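Local coordinates for putative lipoprotein (Bacteroides ovatus, PDB 3OQQ), which is of unknown function but is probably an extracellular lipoprotein, with calcium ions bound to its beta-rich fold, at residues M62-V67 / A104-V110; T222-K226 / V237-W242; I256-D260 / A301-L305. All coordinates share one frame; numbering follows the deposited sequence. Where two conformers were deposited one is given.

In the fold
Along the chain the three contacts come one after another, each closing before the next opens. Contact 1 lies near one end of the molecule, where the end of strand 59-65 meets the loop that follows strand 96-104; its centre is about 44 Å from that of contact 2 and about 38 Å from that of contact 3. Contacts 2 and 3 are neighbours, with centres about 12 Å apart, and strands 234-242 and 253-263 pair antiparallel between them, Val237 O lying 2.7 Å from Leu257 N. Both tie the six-stranded sheet to the strands that face it, contact 2 at the outermost strand and contact 3 in the buried interior.

Contact 1. Residues M62-V67 / A104-V110; sequences MKYNTV and ALPEDAV
A type I beta turn, Pro106 to Ala109, folds against the chain as it leaves strand 59-65, where Thr66 and Ala109 form a single beta bridge. The evidence is the pattern around that pair: Val110 N donates to Asn65 O at 2.8 Å, and Val67 N donates to Asp108 O at 2.9 Å, which is the signature of a non-hydrogen-bonded antiparallel pair. The turn itself is closed by Ala109 N bonding to Pro106 O.

Tyr64 carries the side-chain half of the contact. Its CG sits between the backbone N and carbonyl carbon (chi1 69°), which sets the ring against the turn. Pro106 covers one face: CD lies 4.2 Å from the Tyr64 ring centroid and 16° off the ring normal, a CH-pi contact displaced toward the rim. Ala109 CB approaches obliquely, 3.5 Å from Tyr64 CD2. Beyond the tyrosine, the selenomethionine Met62 brings its terminal methyl to the proline ring, Met62 CE lying 3.7 Å from Pro106 CD. Val23 of strand 23-26 and Ala72 of strand 71-80 also touch the tyrosine side chain from the neighbouring strands.

Asp108 OD1 comes in at the ring edge, near its plane, where Tyr64 OH donates to it at 2.6 Å, the carboxylate plane lying 62° from the ring plane and OD1 using its syn lone pair.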
loop_
_atom_site.group_PDB
_atom_site.type_symbol
_atom_site.label_atom_id
_atom_site.label_comp_id
_atom_site.label_asym_id
_atom_site.label_seq_id
_atom_site.Cartn_x
_atom_site.Cartn_y
_atom_site.Cartn_z
HETATM N N MSE A 62 16.385 -0.638 15.693
HETATM C CA MSE A 62 15.916 0.559 16.375
HETATM C C MSE A 62 16.995 1.628 16.280
HETATM O O MSE A 62 18.105 1.427 16.789
HETATM C CB MSE A 62 15.585 0.227 17.845
HETATM C CG MSE A 62 15.009 1.405 18.631
HETATM SE SE MSE A 62 14.832 1.018 20.531
HETATM C CE MSE A 62 16.630 1.212 21.006
ATOM N N LYS A 63 16.685 2.739 15.591
ATOM C CA LYS A 63 17.607 3.871 15.516
ATOM C C LYS A 63 17.239 4.823 16.644
ATOM O O LYS A 63 16.045 5.096 16.869
ATOM C CB LYS A 63 17.599 4.561 14.145
ATOM C CG LYS A 63 18.151 3.640 13.047
ATOM C CD LYS A 63 19.122 4.298 12.077
ATOM C CE LYS A 63 19.515 3.291 11.015
ATOM N NZ LYS A 63 20.984 3.140 10.855
ATOM N N TYR A 64 18.253 5.283 17.392
ATOM C CA TYR A 64 17.990 6.173 18.509
ATOM C C TYR A 64 19.072 7.253 18.655
ATOM O O TYR A 64 20.218 7.058 18.242
ATOM C CB TYR A 64 17.864 5.357 19.816
ATOM C CG TYR A 64 19.158 4.729 20.318
ATOM C CD1 TYR A 64 19.531 3.446 19.927
ATOM C CD2 TYR A 64 19.954 5.381 21.262
ATOM C CE1 TYR A 64 20.684 2.843 20.429
ATOM C CE2 TYR A 64 21.108 4.787 21.770
ATOM C CZ TYR A 64 21.463 3.516 21.357
ATOM O OH TYR A 64 22.595 2.925 21.853
ATOM N N ASN A 65 18.694 8.370 19.294
ATOM C CA ASN A 65 19.563 9.495 19.597
ATOM C C ASN A 65 20.324 9.204 20.852
ATOM O O ASN A 65 19.730 8.806 21.862
ATOM C CB ASN A 65 18.736 10.784 19.763
ATOM C CG ASN A 65 17.978 11.139 18.517
ATOM O OD1 ASN A 65 18.528 11.125 17.428
ATOM N ND2 ASN A 65 16.692 11.415 18.632
ATOM N N THR A 66 21.643 9.395 20.797
ATOM C CA THR A 66 22.503 9.166 21.939
ATOM C C THR A 66 22.651 10.426 22.740
ATOM O O THR A 66 22.382 11.524 22.246
ATOM C CB THR A 66 23.889 8.652 21.514
ATOM O OG1 THR A 66 24.606 9.702 20.854
ATOM C CG2 THR A 66 23.843 7.344 20.685
ATOM N N VAL A 67 23.133 10.255 23.970
ATOM C CA VAL A 67 23.372 11.321 24.932
ATOM C C VAL A 67 24.476 12.287 24.404
ATOM O O VAL A 67 24.580 13.410 24.887
ATOM C CB VAL A 67 23.701 10.698 26.323
ATOM C CG1 VAL A 67 25.108 10.088 26.378
ATOM C CG2 VAL A 67 23.473 11.689 27.458
ATOM N N ALA A 104 13.757 -1.787 24.209
ATOM C CA ALA A 104 14.395 -1.331 25.442
ATOM C C ALA A 104 15.426 -0.304 25.062
ATOM O O ALA A 104 16.092 -0.436 24.021
ATOM C CB ALA A 104 15.027 -2.497 26.204
ATOM N N LEU A 105 15.514 0.745 25.861
ATOM C CA LEU A 105 16.442 1.844 25.635
ATOM C C LEU A 105 17.833 1.568 26.233
ATOM O O LEU A 105 17.960 1.444 27.461
ATOM C CB LEU A 105 15.855 3.125 26.247
ATOM C CG LEU A 105 15.672 4.352 25.389
ATOM C CD1 LEU A 105 14.972 4.036 24.075
ATOM C CD2 LEU A 105 14.902 5.391 26.145
ATOM N N PRO A 106 18.906 1.545 25.383
ATOM C CA PRO A 106 20.274 1.391 25.913
ATOM C C PRO A 106 20.616 2.546 26.855
ATOM O O PRO A 106 19.962 3.587 26.804
ATOM C CB PRO A 106 21.139 1.419 24.642
ATOM C CG PRO A 106 20.212 0.996 23.557
ATOM C CD PRO A 106 18.937 1.685 23.913
ATOM N N GLU A 107 21.612 2.363 27.720
ATOM C CA GLU A 107 21.984 3.362 28.728
ATOM C C GLU A 107 22.576 4.663 28.143
ATOM O O GLU A 107 22.582 5.678 28.838
ATOM C CB GLU A 107 22.968 2.759 29.745
ATOM C CG GLU A 107 22.333 1.797 30.745
ATOM C CD GLU A 107 21.202 2.310 31.623
ATOM O OE1 GLU A 107 21.188 3.519 31.957
ATOM O OE2 GLU A 107 20.335 1.488 31.996
ATOM N N ASP A 108 23.078 4.632 26.898
ATOM C CA ASP A 108 23.627 5.815 26.241
ATOM C C ASP A 108 22.555 6.567 25.395
ATOM O O ASP A 108 22.894 7.483 24.650
ATOM C CB ASP A 108 24.831 5.414 25.365
ATOM C CG ASP A 108 24.511 4.511 24.189
ATOM O OD1 ASP A 108 23.387 3.970 24.134
ATOM O OD2 ASP A 108 25.349 4.395 23.307
ATOM N N ALA A 109 21.272 6.185 25.513
ATOM C CA ALA A 109 20.202 6.818 24.752
ATOM C C ALA A 109 19.723 8.101 25.408
ATOM O O ALA A 109 19.907 8.277 26.628
ATOM C CB ALA A 109 19.033 5.863 24.614
ATOM N N VAL A 110 19.064 8.986 24.607
ATOM C CA VAL A 110 18.400 10.169 25.169
ATOM C C VAL A 110 17.241 9.612 26.023
ATOM O O VAL A 110 16.378 8.889 25.499
ATOM C CB VAL A 110 17.918 11.232 24.137
ATOM C CG1 VAL A 110 17.085 12.321 24.841
ATOM C CG2 VAL A 110 19.105 11.858 23.411
#

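Contact 2. Residues T222-K226 / V237-W242; sequences TDLAK and VENKNW
Leu224 and Trp242, with Ala225, Val237 and Asn239, join the corners of two strands that run roughly antiparallel, of which 234-242 is an outermost strand of the six-stranded sheet. They share no backbone ladder: the nearest CA atoms, those of Ala225 and Glu238, are 5.9 Å apart, and every link has a side chain on at least one side.

The polar link is made by the Asn239 carboxamide, whose two ends do different work. Asn239 ND2 donates to Leu224 O at 2.8 Å, lying in the carbonyl plane and on a lone pair of that oxygen. The N-H...O angle is 150°, and the acceptor is somewhat tilted from the amide plane. At the other end, Asn239 OD1 accepts from Asn241 N at 3.0 Å, forming an Asx turn as the chain rounds its corner. With CG anti to the backbone N (chi1 -177°), the amide reaches across the gap to the other strand, and the two bonds together fix its rotation.

The apolar links lie to either side of this amide along the chain. Leu224 CD1 sits over one face of the Trp242 indole, 3.9 Å from the centroid of the five-membered ring and 9° off the normal, a CH-pi contact. The other methyl completes the grip, Leu224 CD2 being 3.7 Å from Trp242 CB. Farther along, Ala225 CB lies 4.2 Å from Val237 CB and also touches the carbonyl oxygen of Glu238.

Both corners are classic beta bulges: Leu224 and Ala225 face Leu212 of strand 205-215, while Asn241 and Trp242 face Arg253 of strand 253-263. Trp242 also packs on Leu214 of strand 205-215 and on Ala255 of strand 253-263, so it sits between the two layers.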
loop_
_atom_site.group_PDB
_atom_site.type_symbol
_atom_site.label_atom_id
_atom_site.label_comp_id
_atom_site.label_asym_id
_atom_site.label_seq_id
_atom_site.Cartn_x
_atom_site.Cartn_y
_atom_site.Cartn_z
ATOM N N THR A 222 4.006 18.379 -7.586
ATOM C CA THR A 222 3.176 19.348 -8.319
ATOM C C THR A 222 1.708 19.028 -8.087
ATOM O O THR A 222 1.246 17.957 -8.471
ATOM C CB THR A 222 3.517 19.388 -9.813
ATOM O OG1 THR A 222 4.914 19.627 -9.954
ATOM C CG2 THR A 222 2.717 20.454 -10.557
ATOM N N ASP A 223 0.984 19.941 -7.459
ATOM C CA ASP A 223 -0.451 19.758 -7.200
ATOM C C ASP A 223 -1.283 19.929 -8.487
ATOM O O ASP A 223 -1.104 20.925 -9.213
ATOM C CB ASP A 223 -0.946 20.750 -6.136
ATOM C CG ASP A 223 -0.496 20.467 -4.713
ATOM O OD1 ASP A 223 -0.463 19.279 -4.319
ATOM O OD2 ASP A 223 -0.307 21.428 -3.959
ATOM N N LEU A 224 -2.182 18.945 -8.762
ATOM C CA LEU A 224 -3.105 18.991 -9.920
ATOM C C LEU A 224 -4.535 19.363 -9.498
ATOM O O LEU A 224 -5.313 19.838 -10.317
ATOM C CB LEU A 224 -3.140 17.650 -10.676
ATOM C CG LEU A 224 -1.849 17.184 -11.365
ATOM C CD1 LEU A 224 -1.991 15.745 -11.860
ATOM C CD2 LEU A 224 -1.448 18.118 -12.503
ATOM N N ALA A 225 -4.888 19.072 -8.242
ATOM C CA ALA A 225 -6.200 19.287 -7.593
ATOM C C ALA A 225 -6.089 18.953 -6.133
ATOM O O ALA A 225 -5.279 18.112 -5.752
ATOM C CB ALA A 225 -7.293 18.428 -8.224
ATOM N N LYS A 226 -6.925 19.577 -5.312
ATOM C CA LYS A 226 -6.936 19.356 -3.869
ATOM C C LYS A 226 -8.197 19.898 -3.294
ATOM O O LYS A 226 -8.680 20.940 -3.740
ATOM C CB LYS A 226 -5.719 20.036 -3.199
ATOM C CG LYS A 226 -5.574 19.830 -1.695
ATOM C CD LYS A 226 -4.300 20.511 -1.203
ATOM C CE LYS A 226 -3.752 19.871 0.041
ATOM N NZ LYS A 226 -2.377 20.341 0.349
ATOM N N VAL A 237 -12.071 14.865 -6.301
ATOM C CA VAL A 237 -11.180 15.920 -6.797
ATOM C C VAL A 237 -10.683 15.475 -8.189
ATOM O O VAL A 237 -10.437 14.285 -8.423
ATOM C CB VAL A 237 -10.036 16.392 -5.844
ATOM C CG1 VAL A 237 -10.596 16.903 -4.523
ATOM C CG2 VAL A 237 -8.984 15.337 -5.610
ATOM N N GLU A 238 -10.654 16.409 -9.126
ATOM C CA GLU A 238 -10.265 16.060 -10.483
ATOM C C GLU A 238 -9.550 17.194 -11.217
ATOM O O GLU A 238 -9.802 18.385 -10.979
ATOM C CB GLU A 238 -11.500 15.626 -11.308
ATOM C CG GLU A 238 -12.640 16.633 -11.322
ATOM C CD GLU A 238 -13.808 16.340 -12.241
ATOM O OE1 GLU A 238 -14.441 15.278 -12.075
ATOM O OE2 GLU A 238 -14.142 17.210 -13.078
ATOM N N ASN A 239 -8.701 16.798 -12.155
ATOM C CA ASN A 239 -8.065 17.704 -13.098
ATOM C C ASN A 239 -8.136 16.975 -14.410
ATOM O O ASN A 239 -7.471 15.955 -14.574
ATOM C CB ASN A 239 -6.641 18.083 -12.692
ATOM C CG ASN A 239 -5.970 19.074 -13.617
ATOM O OD1 ASN A 239 -6.268 19.160 -14.818
ATOM N ND2 ASN A 239 -5.037 19.854 -13.077
ATOM N N LYS A 240 -9.002 17.448 -15.306
ATOM C CA LYS A 240 -9.236 16.796 -16.591
ATOM C C LYS A 240 -8.520 17.513 -17.752
ATOM O O LYS A 240 -8.860 17.293 -18.921
ATOM C CB LYS A 240 -10.744 16.697 -16.844
ATOM C CG LYS A 240 -11.429 15.755 -15.838
ATOM C CD LYS A 240 -12.935 15.757 -16.024
ATOM C CE LYS A 240 -13.451 14.399 -16.413
ATOM N NZ LYS A 240 -14.909 14.274 -16.116
ATOM N N ASN A 241 -7.479 18.296 -17.443
ATOM C CA ASN A 241 -6.792 19.030 -18.490
ATOM C C ASN A 241 -5.314 19.229 -18.165
ATOM O O ASN A 241 -4.761 20.304 -18.410
ATOM C CB ASN A 241 -7.506 20.383 -18.689
ATOM C CG ASN A 241 -7.162 21.102 -19.965
ATOM O OD1 ASN A 241 -7.102 20.501 -21.029
ATOM N ND2 ASN A 241 -6.970 22.424 -19.887
ATOM N N TRP A 242 -4.647 18.184 -17.647
ATOM C CA TRP A 242 -3.250 18.313 -17.260
ATOM C C TRP A 242 -2.313 17.598 -18.221
ATOM O O TRP A 242 -2.707 16.703 -18.976
ATOM C CB TRP A 242 -3.021 17.819 -15.820
ATOM C CG TRP A 242 -3.210 16.332 -15.622
ATOM C CD1 TRP A 242 -4.371 15.692 -15.287
ATOM C CD2 TRP A 242 -2.198 15.307 -15.723
ATOM N NE1 TRP A 242 -4.151 14.328 -15.204
ATOM C CE2 TRP A 242 -2.824 14.070 -15.441
ATOM C CE3 TRP A 242 -0.815 15.317 -16.006
ATOM C CZ2 TRP A 242 -2.124 12.853 -15.461
ATOM C CZ3 TRP A 242 -0.126 14.116 -16.034
ATOM C CH2 TRP A 242 -0.782 12.896 -15.788
#

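Contact 3. Residues I256-D260 / A301-L305; sequences ILTVD and AEVRL
Leu257 and Val259 of one sheet face Ala301, Val303 and Leu305 of another, in face-to-face packing of a beta-sandwich kind. The axes of strands 256-260 and 301-305 approach to 8.5 Å and cross at -24°, and the link is mainly one of apolar side chains, consistent with two sheets stacked in near alignment.

The tight part lies at two points. Val259 and Val303 meet tip to tip, with Val259 CG2 3.7 Å from Val303 CG2. Leu257, whose chi1 of 170° places CG trans to the backbone N, extends over the alanine and brings CD1 to within 3.7 Å of Ala301 CB. Its other methyl rests near the Glu302 carbonyl oxygen.

Contacts are looser between these points and at the far end. Leu257 CD1 is 4.3 Å from Val303 CG2, and Val259 CG1 is 4.0 Å from Leu305 CD2. Glu302 turns from the interface on the partly exposed side, and Arg304 there forms a salt bridge with Glu175. Cut back to an alanine, Val259 would lose both methyls, which is likely to leave Val303 CG2 and Leu305 CD2 without their partners and to open a gap between the sheets.

Strand 253-263 lies between strands 234-242 and 266-272, while strand 298-307 pairs with 173-184 and 205-215; Ile208 of the last touches both Val259 and Leu305, widening the buried seam.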
loop_
_atom_site.group_PDB
_atom_site.type_symbol
_atom_site.label_atom_id
_atom_site.label_comp_id
_atom_site.label_asym_id
_atom_site.label_seq_id
_atom_site.Cartn_x
_atom_site.Cartn_y
_atom_site.Cartn_z
ATOM N N ILE A 256 -9.046 11.520 -11.732
ATOM C CA ILE A 256 -10.205 11.743 -10.846
ATOM C C ILE A 256 -9.992 10.923 -9.576
ATOM O O ILE A 256 -9.929 9.692 -9.650
ATOM C CB ILE A 256 -11.581 11.413 -11.497
ATOM C CG1 ILE A 256 -11.768 12.063 -12.894
ATOM C CG2 ILE A 256 -12.734 11.763 -10.536
ATOM C CD1 ILE A 256 -12.897 11.429 -13.751
ATOM N N LEU A 257 -9.919 11.598 -8.422
ATOM C CA LEU A 257 -9.739 10.928 -7.141
ATOM C C LEU A 257 -11.019 11.047 -6.333
ATOM O O LEU A 257 -11.463 12.150 -6.029
ATOM C CB LEU A 257 -8.541 11.516 -6.377
ATOM C CG LEU A 257 -8.329 11.097 -4.925
ATOM C CD1 LEU A 257 -8.118 9.579 -4.793
ATOM C CD2 LEU A 257 -7.196 11.859 -4.348
ATOM N N THR A 258 -11.633 9.896 -6.027
ATOM C CA THR A 258 -12.862 9.846 -5.258
ATOM C C THR A 258 -12.570 9.167 -3.937
ATOM O O THR A 258 -11.951 8.106 -3.899
ATOM C CB THR A 258 -13.993 9.158 -6.046
ATOM O OG1 THR A 258 -14.125 9.801 -7.312
ATOM C CG2 THR A 258 -15.345 9.211 -5.310
ATOM N N VAL A 259 -12.995 9.801 -2.850
ATOM C CA VAL A 259 -12.899 9.212 -1.515
ATOM C C VAL A 259 -14.341 9.086 -0.998
ATOM O O VAL A 259 -15.025 10.096 -0.842
ATOM C CB VAL A 259 -11.960 9.982 -0.548
ATOM C CG1 VAL A 259 -11.892 9.280 0.800
ATOM C CG2 VAL A 259 -10.558 10.129 -1.134
ATOM N N ASP A 260 -14.803 7.847 -0.767
ATOM C CA ASP A 260 -16.155 7.586 -0.262
ATOM C C ASP A 260 -16.033 6.906 1.100
ATOM O O ASP A 260 -15.746 5.709 1.160
ATOM C CB ASP A 260 -16.965 6.732 -1.264
ATOM C CG ASP A 260 -18.449 6.537 -0.937
ATOM O OD1 ASP A 260 -18.843 6.784 0.215
ATOM O OD2 ASP A 260 -19.199 6.087 -1.828
ATOM N N ALA A 301 -2.181 9.950 -6.058
ATOM C CA ALA A 301 -3.376 10.262 -5.289
ATOM C C ALA A 301 -2.940 10.301 -3.816
ATOM O O ALA A 301 -2.223 9.399 -3.357
ATOM C CB ALA A 301 -4.496 9.240 -5.514
ATOM N N GLU A 302 -3.290 11.374 -3.098
ATOM C CA GLU A 302 -2.910 11.499 -1.693
ATOM C C GLU A 302 -4.159 11.749 -0.861
ATOM O O GLU A 302 -4.935 12.656 -1.169
ATOM C CB GLU A 302 -1.863 12.591 -1.472
ATOM C CG GLU A 302 -1.387 12.649 -0.027
ATOM C CD GLU A 302 -0.453 13.799 0.285
ATOM O OE1 GLU A 302 0.768 13.642 0.066
ATOM O OE2 GLU A 302 -0.942 14.862 0.726
ATOM N N VAL A 303 -4.376 10.905 0.161
ATOM C CA VAL A 303 -5.573 10.982 1.002
ATOM C C VAL A 303 -5.186 11.049 2.461
ATOM O O VAL A 303 -4.469 10.188 2.970
ATOM C CB VAL A 303 -6.542 9.791 0.760
ATOM C CG1 VAL A 303 -7.823 9.946 1.598
ATOM C CG2 VAL A 303 -6.891 9.634 -0.723
ATOM N N ARG A 304 -5.665 12.089 3.128
ATOM C CA ARG A 304 -5.520 12.257 4.562
ATOM C C ARG A 304 -6.903 12.092 5.181
ATOM O O ARG A 304 -7.837 12.812 4.808
ATOM C CB ARG A 304 -4.911 13.627 4.884
ATOM C CG ARG A 304 -4.594 13.834 6.356
ATOM C CD ARG A 304 -4.063 15.223 6.562
ATOM N NE ARG A 304 -3.922 15.568 7.976
ATOM C CZ ARG A 304 -4.166 16.776 8.469
ATOM N NH1 ARG A 304 -4.593 17.750 7.675
ATOM N NH2 ARG A 304 -3.998 17.018 9.762
ATOM N N LEU A 305 -7.061 11.103 6.059
ATOM C CA LEU A 305 -8.336 10.876 6.755
ATOM C C LEU A 305 -8.127 11.179 8.227
ATOM O O LEU A 305 -7.271 10.552 8.849
ATOM C CB LEU A 305 -8.863 9.446 6.566
ATOM C CG LEU A 305 -8.955 8.928 5.134
ATOM C CD1 LEU A 305 -9.159 7.472 5.137
ATOM C CD2 LEU A 305 -10.088 9.582 4.361
#